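Long-range contact in porphyranase B (Zobellia galactanivorans, PDB 3JUU), which hydrolyses the sulfated red-algal polysaccharide porphyran at its beta-D-galactopyranose-(1->4)-alpha-L-galactopyranose-6-sulfate linkages: residues Gly96-Tyr110 / Asp231-Glu243. Numbering follows the deposited sequence.
Sequences GGYVGSRNGMTYGYY and DFDIEMYLRMVVE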
ATOM      1  N   GLY A  96      -1.551  11.085   9.763  1.00  8.90           N
ATOM      2  CA  GLY A  96      -1.977  10.029   8.789  1.00  9.68           C
ATOM      3  C   GLY A  96      -2.088   8.761   9.577  1.00  8.92           C
ATOM      4  O   GLY A  96      -2.473   8.784  10.773  1.00  8.93           O
ATOM      5  N   GLY A  97      -1.831   7.602   8.934  1.00  9.30           N
ATOM      6  CA  GLY A  97      -1.971   6.369   9.667  1.00 10.01           C
ATOM      7  C   GLY A  97      -1.206   5.280   8.944  1.00 10.82           C
ATOM      8  O   GLY A  97      -0.908   5.377   7.719  1.00  9.85           O
ATOM      9  N   TYR A  98      -0.909   4.235   9.717  1.00 11.13           N
ATOM     10  CA  TYR A  98      -0.026   3.148   9.229  1.00 10.59           C
ATOM     11  C   TYR A  98      -0.648   1.884   9.719  1.00 11.07           C
ATOM     12  O   TYR A  98      -1.064   1.796  10.927  1.00 11.77           O
ATOM     13  CB  TYR A  98       1.378   3.350   9.793  1.00  9.96           C
ATOM     14  CG  TYR A  98       2.348   2.142   9.667  1.00 11.36           C
ATOM     15  CD1 TYR A  98       3.387   2.172   8.775  1.00 11.16           C
ATOM     16  CD2 TYR A  98       2.142   0.956  10.435  1.00 11.05           C
ATOM     17  CE1 TYR A  98       4.285   1.101   8.657  1.00 11.51           C
ATOM     18  CE2 TYR A  98       3.040  -0.126  10.321  1.00 12.27           C
ATOM     19  CZ  TYR A  98       4.111  -0.004   9.444  1.00 11.49           C
ATOM     20  OH  TYR A  98       5.028  -0.975   9.327  1.00 13.77           O
ATOM     21  N   VAL A  99      -0.802   0.925   8.808  1.00 10.92           N
ATOM     22  CA  VAL A  99      -1.261  -0.394   9.236  1.00 10.79           C
ATOM     23  C   VAL A  99      -0.328  -1.399   8.531  1.00 11.59           C
ATOM     24  O   VAL A  99      -0.301  -1.399   7.288  1.00 11.07           O
ATOM     25  CB  VAL A  99      -2.732  -0.656   8.776  1.00  9.60           C
ATOM     26  CG1 VAL A  99      -3.212  -2.075   9.331  1.00 11.80           C
ATOM     27  CG2 VAL A  99      -3.706   0.450   9.240  1.00 10.72           C
ATOM     28  N   GLY A 100       0.440  -2.191   9.284  1.00  9.77           N
ATOM     29  CA  GLY A 100       1.332  -3.181   8.714  1.00 11.25           C
ATOM     30  C   GLY A 100       1.021  -4.594   9.212  1.00 11.66           C
ATOM     31  O   GLY A 100       0.637  -4.801  10.398  1.00 11.75           O
ATOM     32  N   SER A 101       1.116  -5.576   8.305  1.00 11.04           N
ATOM     33  CA  SER A 101       0.870  -7.001   8.751  1.00 10.99           C
ATOM     34  C   SER A 101       1.983  -7.469   9.654  1.00 12.30           C
ATOM     35  O   SER A 101       3.171  -7.274   9.356  1.00 11.72           O
ATOM     36  CB  SER A 101       0.648  -7.965   7.532  1.00 11.24           C
ATOM     37  OG  SER A 101       1.859  -8.132   6.780  1.00 12.04           O
ATOM     38  N   ARG A 102       1.640  -8.060  10.800  1.00 12.30           N
ATOM     39  CA  ARG A 102       2.719  -8.562  11.653  1.00 13.62           C
ATOM     40  C   ARG A 102       3.229  -9.919  11.089  1.00 13.57           C
ATOM     41  O   ARG A 102       4.342 -10.313  11.421  1.00 15.58           O
ATOM     42  CB  ARG A 102       2.186  -8.789  13.068  1.00 12.42           C
ATOM     43  CG  ARG A 102       1.752  -7.521  13.723  1.00 15.77           C
ATOM     44  CD  ARG A 102       1.331  -7.842  15.201  1.00 19.69           C
ATOM     45  NE  ARG A 102       0.775  -6.637  15.808  1.00 20.49           N
ATOM     46  CZ  ARG A 102       1.506  -5.737  16.488  1.00 22.36           C
ATOM     47  NH1 ARG A 102       2.837  -5.858  16.607  1.00 19.93           N
ATOM     48  NH2 ARG A 102       0.907  -4.685  17.029  1.00 21.45           N
ATOM     49  N   ASN A 103       2.446 -10.580  10.250  1.00 13.23           N
ATOM     50  CA  ASN A 103       2.886 -11.828   9.565  1.00 13.04           C
ATOM     51  C   ASN A 103       3.240 -11.567   8.079  1.00 12.35           C
ATOM     52  O   ASN A 103       2.654 -10.681   7.459  1.00 13.39           O
ATOM     53  CB  ASN A 103       1.776 -12.872   9.664  1.00 12.57           C
ATOM     54  CG  ASN A 103       1.561 -13.323  11.118  1.00 13.64           C
ATOM     55  OD1 ASN A 103       2.431 -14.010  11.677  1.00 18.73           O
ATOM     56  ND2 ASN A 103       0.451 -12.909  11.723  1.00 17.07           N
ATOM     57  N   GLY A 104       4.266 -12.269   7.584  1.00 13.28           N
ATOM     58  CA  GLY A 104       4.729 -12.059   6.179  1.00 13.72           C
ATOM     59  C   GLY A 104       4.596 -13.348   5.371  1.00 14.38           C
ATOM     60  O   GLY A 104       4.249 -14.439   5.918  1.00 13.75           O
ATOM     61  N   MET A 105       4.860 -13.218   4.076  1.00 14.23           N
ATOM     62  CA  MET A 105       4.864 -14.375   3.181  1.00 14.65           C
ATOM     63  C   MET A 105       5.851 -14.077   2.012  1.00 14.35           C
ATOM     64  O   MET A 105       6.221 -12.933   1.727  1.00 12.65           O
ATOM     65  CB  MET A 105       3.390 -14.672   2.721  1.00 14.20           C
ATOM     66  CG  MET A 105       3.102 -15.891   1.700  1.00 17.09           C
ATOM     67  SD  MET A 105       3.906 -17.394   2.394  1.00 21.95           S
ATOM     68  CE  MET A 105       2.854 -17.659   3.899  1.00 20.14           C
ATOM     69  N   THR A 106       6.276 -15.151   1.341  1.00 13.92           N
ATOM     70  CA  THR A 106       7.008 -15.019   0.051  1.00 13.90           C
ATOM     71  C   THR A 106       6.121 -15.578  -1.051  1.00 13.66           C
ATOM     72  O   THR A 106       5.679 -16.733  -0.970  1.00 11.03           O
ATOM     73  CB  THR A 106       8.361 -15.754   0.121  1.00 15.08           C
ATOM     74  OG1 THR A 106       9.022 -15.431   1.367  1.00 14.21           O
ATOM     75  CG2 THR A 106       9.296 -15.276  -1.050  1.00 13.64           C
ATOM     76  N   TYR A 107       5.873 -14.758  -2.084  1.00 12.99           N
ATOM     77  CA  TYR A 107       4.988 -15.065  -3.233  1.00 12.50           C
ATOM     78  C   TYR A 107       3.528 -15.094  -2.856  1.00 12.78           C
ATOM     79  O   TYR A 107       3.192 -15.118  -1.665  1.00 16.08           O
ATOM     80  CB  TYR A 107       5.378 -16.376  -4.006  1.00 12.86           C
ATOM     81  CG  TYR A 107       6.864 -16.459  -4.223  1.00 13.79           C
ATOM     82  CD1 TYR A 107       7.561 -15.438  -4.855  1.00 12.87           C
ATOM     83  CD2 TYR A 107       7.592 -17.516  -3.665  1.00 15.51           C
ATOM     84  CE1 TYR A 107       8.978 -15.490  -4.983  1.00 13.29           C
ATOM     85  CE2 TYR A 107       8.989 -17.582  -3.808  1.00 16.25           C
ATOM     86  CZ  TYR A 107       9.645 -16.566  -4.502  1.00 14.90           C
ATOM     87  OH  TYR A 107      11.021 -16.592  -4.608  1.00 16.43           O
ATOM     88  N   GLY A 108       2.668 -15.081  -3.855  1.00 11.43           N
ATOM     89  CA  GLY A 108       1.262 -15.211  -3.654  1.00 11.99           C
ATOM     90  C   GLY A 108       0.460 -14.100  -4.336  1.00 11.84           C
ATOM     91  O   GLY A 108       1.020 -13.338  -5.133  1.00 12.45           O
ATOM     92  N   TYR A 109      -0.856 -14.028  -4.084  1.00 11.40           N
ATOM     93  CA  TYR A 109      -1.703 -13.036  -4.723  1.00 10.32           C
ATOM     94  C   TYR A 109      -2.236 -12.124  -3.580  1.00 11.42           C
ATOM     95  O   TYR A 109      -2.789 -12.640  -2.584  1.00 11.82           O
ATOM     96  CB  TYR A 109      -2.885 -13.717  -5.513  1.00 10.78           C
ATOM     97  CG  TYR A 109      -3.653 -12.666  -6.303  1.00  8.91           C
ATOM     98  CD1 TYR A 109      -3.126 -12.196  -7.539  1.00 11.34           C
ATOM     99  CD2 TYR A 109      -4.855 -12.047  -5.810  1.00 10.66           C
ATOM    100  CE1 TYR A 109      -3.734 -11.183  -8.227  1.00  9.58           C
ATOM    101  CE2 TYR A 109      -5.484 -11.027  -6.542  1.00 11.74           C
ATOM    102  CZ  TYR A 109      -4.889 -10.581  -7.756  1.00 10.03           C
ATOM    103  OH  TYR A 109      -5.544  -9.607  -8.504  1.00 10.55           O
ATOM    104  N   TYR A 110      -2.162 -10.799  -3.751  1.00 10.43           N
ATOM    105  CA  TYR A 110      -2.501  -9.893  -2.645  1.00 10.00           C
ATOM    106  C   TYR A 110      -3.360  -8.857  -3.208  1.00 10.71           C
ATOM    107  O   TYR A 110      -2.954  -8.168  -4.185  1.00 10.49           O
ATOM    108  CB  TYR A 110      -1.213  -9.223  -2.107  1.00 10.48           C
ATOM    109  CG  TYR A 110      -0.271 -10.255  -1.554  1.00  9.35           C
ATOM    110  CD1 TYR A 110      -0.315 -10.551  -0.173  1.00  7.47           C
ATOM    111  CD2 TYR A 110       0.635 -10.951  -2.372  1.00  7.47           C
ATOM    112  CE1 TYR A 110       0.530 -11.541   0.361  1.00 13.94           C
ATOM    113  CE2 TYR A 110       1.436 -11.907  -1.854  1.00  9.41           C
ATOM    114  CZ  TYR A 110       1.376 -12.214  -0.482  1.00 14.35           C
ATOM    115  OH  TYR A 110       2.224 -13.170   0.054  1.00 14.65           O
ATOM    116  N   ASP A 231      15.937  -9.750  -7.669  1.00 11.86           N
ATOM    117  CA  ASP A 231      15.049 -10.855  -7.243  1.00 10.89           C
ATOM    118  C   ASP A 231      14.163 -10.496  -6.005  1.00 11.67           C
ATOM    119  O   ASP A 231      14.652 -10.087  -4.936  1.00 12.02           O
ATOM    120  CB  ASP A 231      15.878 -12.015  -6.784  1.00 10.82           C
ATOM    121  CG  ASP A 231      16.621 -12.724  -7.923  1.00 19.13           C
ATOM    122  OD1 ASP A 231      16.179 -12.595  -9.090  1.00 17.64           O
ATOM    123  OD2 ASP A 231      17.642 -13.405  -7.580  1.00 21.01           O
ATOM    124  N   PHE A 232      12.866 -10.691  -6.140  1.00  9.92           N
ATOM    125  CA  PHE A 232      11.938 -10.532  -4.995  1.00 10.62           C
ATOM    126  C   PHE A 232      11.691 -11.926  -4.391  1.00 10.60           C
ATOM    127  O   PHE A 232      10.619 -12.488  -4.575  1.00 10.64           O
ATOM    128  CB  PHE A 232      10.643  -9.869  -5.487  1.00 10.34           C
ATOM    129  CG  PHE A 232      10.730  -8.329  -5.591  1.00 12.65           C
ATOM    130  CD1 PHE A 232      11.969  -7.659  -5.657  1.00  8.58           C
ATOM    131  CD2 PHE A 232       9.559  -7.564  -5.593  1.00 10.81           C
ATOM    132  CE1 PHE A 232      12.076  -6.235  -5.770  1.00  8.93           C
ATOM    133  CE2 PHE A 232       9.662  -6.111  -5.687  1.00 10.82           C
ATOM    134  CZ  PHE A 232      10.936  -5.445  -5.717  1.00  8.58           C
ATOM    135  N   ASP A 233      12.710 -12.486  -3.694  1.00 10.92           N
ATOM    136  CA  ASP A 233      12.542 -13.815  -3.137  1.00 12.21           C
ATOM    137  C   ASP A 233      12.658 -13.755  -1.612  1.00 13.40           C
ATOM    138  O   ASP A 233      13.034 -14.781  -0.976  1.00 12.44           O
ATOM    139  CB  ASP A 233      13.577 -14.766  -3.732  1.00 12.82           C
ATOM    140  CG  ASP A 233      14.994 -14.240  -3.594  1.00 15.45           C
ATOM    141  OD1 ASP A 233      15.207 -13.137  -3.054  1.00 16.26           O
ATOM    142  OD2 ASP A 233      15.916 -14.894  -4.156  1.00 17.46           O
ATOM    143  N   ILE A 234      12.402 -12.550  -1.041  1.00 10.68           N
ATOM    144  CA  ILE A 234      12.536 -12.334   0.445  1.00 11.88           C
ATOM    145  C   ILE A 234      11.110 -12.144   0.986  1.00 12.68           C
ATOM    146  O   ILE A 234      10.295 -11.480   0.332  1.00 11.97           O
ATOM    147  CB  ILE A 234      13.448 -11.085   0.857  1.00 10.42           C
ATOM    148  CG1 ILE A 234      14.853 -11.158   0.183  1.00 11.69           C
ATOM    149  CG2 ILE A 234      13.636 -11.064   2.407  1.00 11.36           C
ATOM    150  CD1 ILE A 234      15.572  -9.890   0.067  1.00 11.64           C
ATOM    151  N   GLU A 235      10.833 -12.704   2.157  1.00 10.69           N
ATOM    152  CA  GLU A 235       9.515 -12.543   2.824  1.00 11.66           C
ATOM    153  C   GLU A 235       9.117 -11.075   2.909  1.00 10.70           C
ATOM    154  O   GLU A 235       9.951 -10.203   3.240  1.00 11.48           O
ATOM    155  CB  GLU A 235       9.613 -13.105   4.299  1.00 12.03           C
ATOM    156  CG  GLU A 235       8.242 -13.193   4.959  1.00 17.30           C
ATOM    157  CD  GLU A 235       8.360 -13.736   6.399  1.00 22.43           C
ATOM    158  OE1 GLU A 235       9.497 -13.927   6.847  1.00 28.08           O
ATOM    159  OE2 GLU A 235       7.364 -13.837   7.091  1.00 26.80           O
ATOM    160  N   MET A 236       7.863 -10.781   2.585  1.00 10.10           N
ATOM    161  CA  MET A 236       7.403  -9.387   2.641  1.00  9.31           C
ATOM    162  C   MET A 236       6.131  -9.275   3.473  1.00 10.11           C
ATOM    163  O   MET A 236       5.456 -10.263   3.721  1.00 11.97           O
ATOM    164  CB  MET A 236       7.182  -8.802   1.238  1.00  8.69           C
ATOM    165  CG  MET A 236       8.543  -8.490   0.590  1.00  7.73           C
ATOM    166  SD  MET A 236       8.439  -7.297  -0.790  1.00 10.80           S
ATOM    167  CE  MET A 236       7.952  -8.291  -2.152  1.00  7.40           C
ATOM    168  N   TYR A 237       5.827  -8.041   3.914  1.00 10.33           N
ATOM    169  CA  TYR A 237       4.735  -7.725   4.864  1.00 10.46           C
ATOM    170  C   TYR A 237       3.888  -6.684   4.233  1.00 11.43           C
ATOM    171  O   TYR A 237       4.464  -5.795   3.538  1.00 11.83           O
ATOM    172  CB  TYR A 237       5.318  -7.148   6.183  1.00  9.53           C
ATOM    173  CG  TYR A 237       6.262  -8.165   6.863  1.00 11.23           C
ATOM    174  CD1 TYR A 237       5.778  -9.044   7.888  1.00 13.90           C
ATOM    175  CD2 TYR A 237       7.598  -8.341   6.392  1.00 11.71           C
ATOM    176  CE1 TYR A 237       6.644 -10.004   8.498  1.00 15.18           C
ATOM    177  CE2 TYR A 237       8.449  -9.310   6.972  1.00 14.33           C
ATOM    178  CZ  TYR A 237       7.938 -10.143   8.011  1.00 17.33           C
ATOM    179  OH  TYR A 237       8.778 -11.100   8.570  1.00 19.10           O
ATOM    180  N   LEU A 238       2.574  -6.747   4.504  1.00 10.25           N
ATOM    181  CA  LEU A 238       1.610  -5.810   3.937  1.00 10.04           C
ATOM    182  C   LEU A 238       1.668  -4.439   4.617  1.00  9.65           C
ATOM    183  O   LEU A 238       2.078  -4.303   5.824  1.00  9.84           O
ATOM    184  CB  LEU A 238       0.185  -6.334   4.036  1.00 11.61           C
ATOM    185  CG  LEU A 238      -0.124  -7.493   3.067  1.00 13.46           C
ATOM    186  CD1 LEU A 238      -1.406  -8.223   3.531  1.00 13.36           C
ATOM    187  CD2 LEU A 238      -0.287  -7.032   1.615  1.00 11.51           C
ATOM    188  N   ARG A 239       1.308  -3.441   3.830  1.00  7.06           N
ATOM    189  CA  ARG A 239       1.247  -2.066   4.317  1.00  9.37           C
ATOM    190  C   ARG A 239      -0.007  -1.406   3.746  1.00  9.69           C
ATOM    191  O   ARG A 239      -0.238  -1.447   2.515  1.00  9.99           O
ATOM    192  CB  ARG A 239       2.417  -1.247   3.787  1.00  7.36           C
ATOM    193  CG  ARG A 239       3.797  -1.741   4.263  1.00  7.45           C
ATOM    194  CD  ARG A 239       4.057  -1.241   5.746  1.00  8.40           C
ATOM    195  NE  ARG A 239       5.359  -1.708   6.215  1.00  7.98           N
ATOM    196  CZ  ARG A 239       5.574  -2.837   6.895  1.00 11.44           C
ATOM    197  NH1 ARG A 239       4.619  -3.697   7.083  1.00 10.26           N
ATOM    198  NH2 ARG A 239       6.809  -3.069   7.354  1.00 13.27           N
ATOM    199  N   MET A 240      -0.765  -0.702   4.608  1.00  9.05           N
ATOM    200  CA  MET A 240      -1.818   0.210   4.149  1.00  8.91           C
ATOM    201  C   MET A 240      -1.511   1.535   4.891  1.00  9.89           C
ATOM    202  O   MET A 240      -1.589   1.611   6.143  1.00  9.24           O
ATOM    203  CB  MET A 240      -3.226  -0.339   4.543  1.00 10.74           C
ATOM    204  CG  MET A 240      -3.668  -1.603   3.715  1.00 12.64           C
ATOM    205  SD  MET A 240      -3.020  -3.106   4.640  1.00 22.92           S
ATOM    206  CE  MET A 240      -4.131  -3.317   6.035  1.00 12.89           C
ATOM    207  N   VAL A 241      -1.145   2.568   4.134  1.00 10.16           N
ATOM    208  CA  VAL A 241      -0.493   3.738   4.753  1.00  9.00           C
ATOM    209  C   VAL A 241      -1.059   4.975   4.121  1.00  8.80           C
ATOM    210  O   VAL A 241      -1.277   5.050   2.880  1.00  8.87           O
ATOM    211  CB  VAL A 241       1.066   3.678   4.596  1.00  7.97           C
ATOM    212  CG1 VAL A 241       1.749   5.047   4.978  1.00 12.01           C
ATOM    213  CG2 VAL A 241       1.638   2.483   5.450  1.00 10.04           C
ATOM    214  N   VAL A 242      -1.219   5.996   4.954  1.00  8.51           N
ATOM    215  CA  VAL A 242      -1.729   7.294   4.489  1.00  7.87           C
ATOM    216  C   VAL A 242      -0.692   8.281   5.026  1.00  8.46           C
ATOM    217  O   VAL A 242      -0.511   8.393   6.253  1.00  8.53           O
ATOM    218  CB  VAL A 242      -3.147   7.576   5.122  1.00  7.71           C
ATOM    219  CG1 VAL A 242      -3.531   9.100   4.893  1.00  6.01           C
ATOM    220  CG2 VAL A 242      -4.214   6.642   4.482  1.00  8.37           C
ATOM    221  N   GLU A 243       0.035   8.954   4.132  1.00  8.12           N
ATOM    222  CA  GLU A 243       1.269   9.675   4.545  1.00  8.97           C
ATOM    223  C   GLU A 243       1.317  11.030   3.829  1.00  9.55           C
ATOM    224  O   GLU A 243       0.494  11.278   2.923  1.00  8.64           O
ATOM    225  CB  GLU A 243       2.484   8.869   4.083  1.00  9.81           C
ATOM    226  CG  GLU A 243       2.765   9.007   2.597  1.00  8.66           C
ATOM    227  CD  GLU A 243       3.215   7.681   2.004  1.00 15.10           C
ATOM    228  OE1 GLU A 243       4.452   7.514   1.856  1.00 12.08           O
ATOM    229  OE2 GLU A 243       2.347   6.839   1.679  1.00 13.72           O
TER
HETATM  230  O   HOH W   1       5.110  -5.461   9.319  1.00 14.44           O
HETATM  231  O   HOH W   2       5.750 -14.027   9.448  1.00 24.05           O
HETATM  232  O   HOH W   3      11.686 -16.188   1.348  1.00 24.07           O
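V99 and M240 meet on the face of the β-sheet that packs against I76 and L74 of strand 73-87, inside the GH16 jelly-roll sandwich. M240 bends at chi2 and chi3, which folds its CE back to 3.6 Å from V99 CG1, the branch of the valine that stands anti to its own backbone nitrogen (chi1 -177°). Further along, L238 CD2 touches Y110 CD1. Strands 96-101 and 237-242 run antiparallel, with G97–V242 and V99–M240 as hydrogen-bonded pairs; M240 N to V99 O (2.8 Å) is nearly straight.

Beyond G100 the ladder breaks. S101 N still donates to L238 O, but the return bond runs from L238 N to S101 OG at 2.8 Å, a side chain standing in for a carbonyl, and the hydroxyl in turn donates a hydrogen bond to N103 O. The loop then lays G104 CA over one face of the Y237 ring, 4.0 Å from its centroid, before a single bridge joins M105 to M236. A water links G104 N to E235 OE2.

On the opposite face of the sheet, the concave side bearing the substrate cleft, Y98 OH sits 3.1 Å from R239 CZ, above the centre of the guanidinium, with the two planes 49° apart; this is a van der Waals contact, its angles too poor for a hydrogen bond. R239 NH1 donates to L238 O, reaching it from the face opposite S101 N, and also to a water that in turn donates to S101 O. Replacing R239 by alanine would probably leave E130 without its salt-bridge mate and remove the flat group from under the Y98 hydroxyl. Held by E130 and L238 O, R239 also pairs through NE with the sulfonate of a bound MES, probably from the crystallisation liquor; that sulfonate may mark where a sulfate group of porphyran could lie.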